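Local coordinates for Mannose/sialic acid-binding lectin (Polygonatum cyrtonema, PDB 3A0C), which probably binds carbohydrates, mannose among them, as a monocot bulb-type lectin of the beta-prism II fold, here assembled as a dimer, at residues A[22-27]-A[93-98]; A[30-35]-A[63-68]. All coordinates share one frame; numbering follows the deposited sequence.

Interaction 1 (A[22-27]-A[93-98]). Unlike the reference sequence in segment 22-27: Gln27 (reference Pro).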
loop_
_atom_site.group_PDB
_atom_site.type_symbol
_atom_site.label_atom_id
_atom_site.label_comp_id
_atom_site.label_asym_id
_atom_site.label_seq_id
_atom_site.Cartn_x
_atom_site.Cartn_y
_atom_site.Cartn_z
ATOM N N TYR A 22 -11.583 0.377 9.621
ATOM C CA TYR A 22 -11.778 0.919 8.280
ATOM C C TYR A 22 -12.009 -0.130 7.188
ATOM O O TYR A 22 -11.341 -1.162 7.149
ATOM C CB TYR A 22 -10.568 1.799 7.925
ATOM C CG TYR A 22 -10.233 2.831 8.990
ATOM C CD1 TYR A 22 -8.932 3.317 9.130
ATOM C CD2 TYR A 22 -11.213 3.312 9.858
ATOM C CE1 TYR A 22 -8.611 4.250 10.110
ATOM C CE2 TYR A 22 -10.909 4.254 10.834
ATOM C CZ TYR A 22 -9.606 4.715 10.955
ATOM O OH TYR A 22 -9.299 5.650 11.912
ATOM N N ARG A 23 -12.964 0.163 6.307
ATOM C CA ARG A 23 -13.308 -0.710 5.188
ATOM C C ARG A 23 -13.677 0.126 3.961
ATOM O O ARG A 23 -14.613 0.917 3.991
ATOM C CB ARG A 23 -14.506 -1.601 5.522
ATOM C CG ARG A 23 -14.699 -1.898 6.988
ATOM C CD ARG A 23 -16.142 -1.582 7.396
ATOM N NE ARG A 23 -16.561 -2.317 8.591
ATOM C CZ ARG A 23 -17.792 -2.295 9.088
ATOM N NH1 ARG A 23 -18.734 -1.567 8.501
ATOM N NH2 ARG A 23 -18.087 -3.018 10.157
ATOM N N LEU A 24 -12.935 -0.070 2.883
ATOM C CA LEU A 24 -13.168 0.636 1.638
ATOM C C LEU A 24 -13.824 -0.388 0.725
ATOM O O LEU A 24 -13.163 -1.316 0.261
ATOM C CB LEU A 24 -11.837 1.088 1.048
ATOM C CG LEU A 24 -11.913 1.915 -0.225
ATOM C CD1 LEU A 24 -12.688 3.203 0.024
ATOM C CD2 LEU A 24 -10.511 2.210 -0.685
ATOM N N ILE A 25 -15.111 -0.201 0.456
ATOM C CA ILE A 25 -15.862 -1.148 -0.355
ATOM C C ILE A 25 -16.459 -0.670 -1.681
ATOM O O ILE A 25 -16.925 0.466 -1.815
ATOM C CB ILE A 25 -17.001 -1.783 0.495
ATOM C CG1 ILE A 25 -17.766 -2.820 -0.330
ATOM C CG2 ILE A 25 -17.961 -0.715 0.963
ATOM C CD1 ILE A 25 -18.745 -3.637 0.474
ATOM N N MET A 26 -16.421 -1.561 -2.670
ATOM C CA MET A 26 -16.990 -1.299 -3.987
ATOM C C MET A 26 -18.354 -1.974 -3.911
ATOM O O MET A 26 -18.485 -3.161 -4.187
ATOM C CB MET A 26 -16.132 -1.944 -5.077
ATOM C CG MET A 26 -16.683 -1.813 -6.489
ATOM S SD MET A 26 -16.813 -0.121 -7.108
ATOM C CE MET A 26 -18.571 0.221 -6.802
ATOM N N GLN A 27 -19.363 -1.206 -3.522
ATOM C CA GLN A 27 -20.713 -1.726 -3.350
ATOM C C GLN A 27 -21.432 -2.134 -4.618
ATOM O O GLN A 27 -21.021 -1.792 -5.725
ATOM C CB GLN A 27 -21.549 -0.700 -2.605
ATOM C CG GLN A 27 -21.057 -0.467 -1.190
ATOM C CD GLN A 27 -21.710 0.721 -0.536
ATOM O OE1 GLN A 27 -21.492 0.987 0.641
ATOM N NE2 GLN A 27 -22.507 1.457 -1.303
ATOM N N ARG A 93 -6.676 6.364 8.135
ATOM C CA ARG A 93 -7.942 6.444 7.426
ATOM C C ARG A 93 -7.937 7.165 6.080
ATOM O O ARG A 93 -8.988 7.297 5.448
ATOM C CB ARG A 93 -9.024 7.050 8.331
ATOM C CG ARG A 93 -10.409 6.422 8.097
ATOM C CD ARG A 93 -11.503 7.090 8.916
ATOM N NE ARG A 93 -11.640 8.500 8.571
ATOM C CZ ARG A 93 -12.507 9.334 9.136
ATOM N NH1 ARG A 93 -13.336 8.921 10.081
ATOM N NH2 ARG A 93 -12.531 10.596 8.764
ATOM N N ASN A 94 -6.780 7.630 5.628
ATOM C CA ASN A 94 -6.714 8.310 4.337
ATOM C C ASN A 94 -6.499 7.227 3.284
ATOM O O ASN A 94 -5.825 6.249 3.542
ATOM C CB ASN A 94 -5.552 9.325 4.320
ATOM C CG ASN A 94 -5.637 10.338 3.161
ATOM O OD1 ASN A 94 -6.606 10.397 2.415
ATOM N ND2 ASN A 94 -4.604 11.148 3.031
ATOM N N VAL A 95 -7.111 7.391 2.115
ATOM C CA VAL A 95 -6.979 6.447 1.008
ATOM C C VAL A 95 -6.167 7.139 -0.075
ATOM O O VAL A 95 -6.630 8.086 -0.710
ATOM C CB VAL A 95 -8.353 6.052 0.451
ATOM C CG1 VAL A 95 -8.183 5.214 -0.805
ATOM C CG2 VAL A 95 -9.135 5.283 1.528
ATOM N N VAL A 96 -4.950 6.638 -0.287
ATOM C CA VAL A 96 -3.997 7.231 -1.214
ATOM C C VAL A 96 -3.514 6.351 -2.368
ATOM O O VAL A 96 -3.354 5.136 -2.230
ATOM C CB VAL A 96 -2.746 7.696 -0.416
ATOM C CG1 VAL A 96 -1.864 8.577 -1.266
ATOM C CG2 VAL A 96 -3.181 8.402 0.856
ATOM N N ILE A 97 -3.275 6.996 -3.506
ATOM C CA ILE A 97 -2.744 6.334 -4.697
ATOM C C ILE A 97 -1.280 6.783 -4.787
ATOM O O ILE A 97 -0.985 7.988 -4.763
ATOM C CB ILE A 97 -3.482 6.781 -6.004
ATOM C CG1 ILE A 97 -4.937 6.304 -5.988
ATOM C CG2 ILE A 97 -2.771 6.231 -7.238
ATOM C CD1 ILE A 97 -5.734 6.670 -7.245
ATOM N N TYR A 98 -0.367 5.820 -4.863
ATOM C CA TYR A 98 1.060 6.129 -4.973
ATOM C C TYR A 98 1.642 5.528 -6.245
ATOM O O TYR A 98 1.136 4.528 -6.755
ATOM C CB TYR A 98 1.856 5.567 -3.777
ATOM C CG TYR A 98 1.515 6.132 -2.408
ATOM C CD1 TYR A 98 0.571 5.504 -1.582
ATOM C CD2 TYR A 98 2.206 7.232 -1.900
ATOM C CE1 TYR A 98 0.341 5.945 -0.288
ATOM C CE2 TYR A 98 1.981 7.683 -0.606
ATOM C CZ TYR A 98 1.055 7.034 0.194
ATOM O OH TYR A 98 0.877 7.451 1.492
#
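Arg93 lies across the face of the Tyr22 ring. Its CG stands over the ring centre, 3.3 Å from the centroid and only 6° off the normal, a close CH-pi contact. The methylenes before and after it span the ring: Arg93 CB comes to 3.3 Å from Tyr22 CE1, and Arg93 CD to 3.5 Å from Tyr22 CE2. The two side chains therefore cross at roughly a right angle. The chain bends at the CG-CD bond (chi3 61°), which takes the guanidinium off the ring at 65° to its plane; its charge is met by Asp36, through a salt bridge from NH1.

Leu24 and Val95 meet tip to tip deeper in the protein. Leu24 holds CG anti to the backbone N and pushes CD2 toward the fork of the valine, 3.8 Å from Val95 CG1 and 4.0 Å from Val95 CG2. Both residues also pack on Leu87.

Strand 22-26 lies between strands 15-18 and 32-36 of one sheet, while strand 95-104 pairs with strand 86-89 in another. Residues 96-98 also form an antiparallel ladder with a strand of the second subunit, carrying that sheet across the interface.

Interaction 2 (A[30-35]-A[63-68])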
loop_
_atom_site.group_PDB
_atom_site.type_symbol
_atom_site.label_atom_id
_atom_site.label_comp_id
_atom_site.label_asym_id
_atom_site.label_seq_id
_atom_site.Cartn_x
_atom_site.Cartn_y
_atom_site.Cartn_z
ATOM N N CYS A 30 -22.828 0.535 -7.070
ATOM C CA CYS A 30 -21.768 1.276 -7.756
ATOM C C CYS A 30 -21.193 2.409 -6.952
ATOM O O CYS A 30 -20.406 3.201 -7.455
ATOM C CB CYS A 30 -22.256 1.819 -9.093
ATOM S SG CYS A 30 -22.377 0.528 -10.358
ATOM N N ASN A 31 -21.589 2.493 -5.696
ATOM C CA ASN A 31 -21.088 3.552 -4.856
ATOM C C ASN A 31 -19.817 3.071 -4.192
ATOM O O ASN A 31 -19.816 2.052 -3.515
ATOM C CB ASN A 31 -22.140 3.932 -3.815
ATOM C CG ASN A 31 -21.856 5.269 -3.159
ATOM O OD1 ASN A 31 -21.191 6.138 -3.735
ATOM N ND2 ASN A 31 -22.366 5.449 -1.952
ATOM N N PHE A 32 -18.724 3.794 -4.411
ATOM C CA PHE A 32 -17.448 3.432 -3.805
ATOM C C PHE A 32 -17.328 4.264 -2.534
ATOM O O PHE A 32 -17.077 5.472 -2.588
ATOM C CB PHE A 32 -16.296 3.732 -4.770
ATOM C CG PHE A 32 -14.964 3.266 -4.278
ATOM C CD1 PHE A 32 -14.792 1.955 -3.853
ATOM C CD2 PHE A 32 -13.877 4.136 -4.240
ATOM C CE1 PHE A 32 -13.561 1.512 -3.394
ATOM C CE2 PHE A 32 -12.630 3.699 -3.779
ATOM C CZ PHE A 32 -12.475 2.386 -3.356
ATOM N N VAL A 33 -17.508 3.611 -1.387
ATOM C CA VAL A 33 -17.480 4.304 -0.108
ATOM C C VAL A 33 -16.550 3.757 0.983
ATOM O O VAL A 33 -16.298 2.551 1.084
ATOM C CB VAL A 33 -18.941 4.427 0.438
ATOM C CG1 VAL A 33 -19.789 3.294 -0.087
ATOM C CG2 VAL A 33 -18.947 4.426 1.947
ATOM N N LEU A 34 -16.044 4.675 1.799
ATOM C CA LEU A 34 -15.146 4.351 2.905
ATOM C C LEU A 34 -15.931 4.326 4.208
ATOM O O LEU A 34 -16.561 5.315 4.562
ATOM C CB LEU A 34 -14.037 5.406 2.996
ATOM C CG LEU A 34 -13.096 5.365 4.195
ATOM C CD1 LEU A 34 -12.415 4.016 4.304
ATOM C CD2 LEU A 34 -12.066 6.456 4.031
ATOM N N TYR A 35 -15.902 3.200 4.916
ATOM C CA TYR A 35 -16.617 3.079 6.181
ATOM C C TYR A 35 -15.710 3.111 7.391
ATOM O O TYR A 35 -14.616 2.549 7.373
ATOM C CB TYR A 35 -17.416 1.786 6.218
ATOM C CG TYR A 35 -18.641 1.838 5.348
ATOM C CD1 TYR A 35 -19.772 2.535 5.752
ATOM C CD2 TYR A 35 -18.659 1.216 4.105
ATOM C CE1 TYR A 35 -20.905 2.619 4.937
ATOM C CE2 TYR A 35 -19.781 1.289 3.278
ATOM C CZ TYR A 35 -20.901 1.999 3.704
ATOM O OH TYR A 35 -21.999 2.128 2.891
ATOM N N LEU A 63 -7.581 5.979 -11.444
ATOM C CA LEU A 63 -8.501 5.111 -10.717
ATOM C C LEU A 63 -9.902 5.336 -11.310
ATOM O O LEU A 63 -10.451 6.439 -11.222
ATOM C CB LEU A 63 -8.476 5.475 -9.240
ATOM C CG LEU A 63 -9.267 4.560 -8.322
ATOM C CD1 LEU A 63 -8.698 3.148 -8.348
ATOM C CD2 LEU A 63 -9.205 5.143 -6.938
ATOM N N VAL A 64 -10.479 4.291 -11.901
ATOM C CA VAL A 64 -11.775 4.394 -12.567
ATOM C C VAL A 64 -12.846 3.404 -12.113
ATOM O O VAL A 64 -12.538 2.262 -11.771
ATOM C CB VAL A 64 -11.572 4.203 -14.090
ATOM C CG1 VAL A 64 -12.859 4.505 -14.850
ATOM C CG2 VAL A 64 -10.405 5.061 -14.563
ATOM N N ILE A 65 -14.104 3.853 -12.103
ATOM C CA ILE A 65 -15.227 2.983 -11.750
ATOM C C ILE A 65 -15.960 2.702 -13.069
ATOM O O ILE A 65 -16.356 3.625 -13.767
ATOM C CB ILE A 65 -16.224 3.649 -10.747
ATOM C CG1 ILE A 65 -15.627 3.699 -9.336
ATOM C CG2 ILE A 65 -17.536 2.851 -10.692
ATOM C CD1 ILE A 65 -16.531 4.370 -8.314
ATOM N N TYR A 66 -16.114 1.427 -13.411
ATOM C CA TYR A 66 -16.786 1.025 -14.642
ATOM C C TYR A 66 -18.057 0.238 -14.296
ATOM O O TYR A 66 -18.059 -0.548 -13.352
ATOM C CB TYR A 66 -15.868 0.113 -15.467
ATOM C CG TYR A 66 -14.619 0.743 -16.057
ATOM C CD1 TYR A 66 -14.681 1.516 -17.214
ATOM C CD2 TYR A 66 -13.370 0.527 -15.480
ATOM C CE1 TYR A 66 -13.525 2.061 -17.785
ATOM C CE2 TYR A 66 -12.204 1.068 -16.041
ATOM C CZ TYR A 66 -12.287 1.836 -17.189
ATOM O OH TYR A 66 -11.146 2.410 -17.716
ATOM N N ASP A 67 -19.138 0.430 -15.044
ATOM C CA ASP A 67 -20.341 -0.339 -14.748
ATOM C C ASP A 67 -20.158 -1.692 -15.404
ATOM O O ASP A 67 -19.065 -2.030 -15.833
ATOM C CB ASP A 67 -21.601 0.336 -15.297
ATOM C CG ASP A 67 -21.602 0.443 -16.811
ATOM O OD1 ASP A 67 -20.843 -0.299 -17.466
ATOM O OD2 ASP A 67 -22.370 1.264 -17.353
ATOM N N GLN A 68 -21.228 -2.464 -15.504
ATOM C CA GLN A 68 -21.142 -3.789 -16.108
ATOM C C GLN A 68 -20.982 -3.711 -17.621
ATOM O O GLN A 68 -20.557 -4.685 -18.248
ATOM C CB GLN A 68 -22.385 -4.611 -15.754
ATOM C CG GLN A 68 -22.138 -6.109 -15.676
ATOM C CD GLN A 68 -23.325 -6.869 -15.087
ATOM O OE1 GLN A 68 -24.416 -6.887 -15.657
ATOM N NE2 GLN A 68 -23.110 -7.493 -13.934
#
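Cys30 enters the contact through its backbone: its O lies 4.1 Å from Ile65 CD1, a loose van der Waals approach, and the polar need of this buried oxygen is met by Thr46 OG1. The left-handed backbone of Cys30 (phi 77°) belongs to the turn leading into strand 32-36, and its SG forms a disulfide with Cys53, just ahead of strand 54-57. That covalent tie links the loops leading into strands 32-36 and 54-57, alongside the packing between the two sheets.

Asn31 turns its CB the other way, and Phe32 comes back inward to make the main contact. Ile65 CD1 sits 3.6 Å from Phe32 CB, at the root of the aromatic side chain. The isoleucine gets there by running straight out along CG1 (chi2 178°), so that a single methyl bridges to both Cys30 and Phe32. With CG anti to the backbone N (chi1 -174°), Phe32 carries its ring in among Leu24, Trp42 and Leu55 and leaves CB to meet Ile65. Farther along that ring, Leu63 CD2 is a more distant neighbour, 4.9 Å from Phe32 CE2. From Val33 to Tyr35 the strand leads away from segment 63-68.

Gln27, Asp29, Asn31, Val33 and Tyr35 match the QxDxNxVxY motif that binds mannose in related monocot lectins, so this strand probably carries a sugar site, while Phe32 faces inward, an arrangement typical of the beta-prism II fold.

Both contacts use the inward face of the sheet holding strands 22-26 and 32-36, but they join it to different partners: interaction 1 to the sheet of strand 95-104, interaction 2 to that of strand 63-66. Together they relate all three sheets of the prism. Leu24 and Phe32 link them directly, with Leu24 CG 3.2 Å from Phe32 CZ, and the strands are bonded through Arg23 O and Tyr35 N at 2.8 Å. Residues touching in interaction 2 are all buried, in van der Waals packing backed by a disulfide. Interaction 1 grades from a buried Leu-Val pair to a partly exposed Tyr-Arg CH-pi contact with a charged end, and its second segment is bound into the dimer interface.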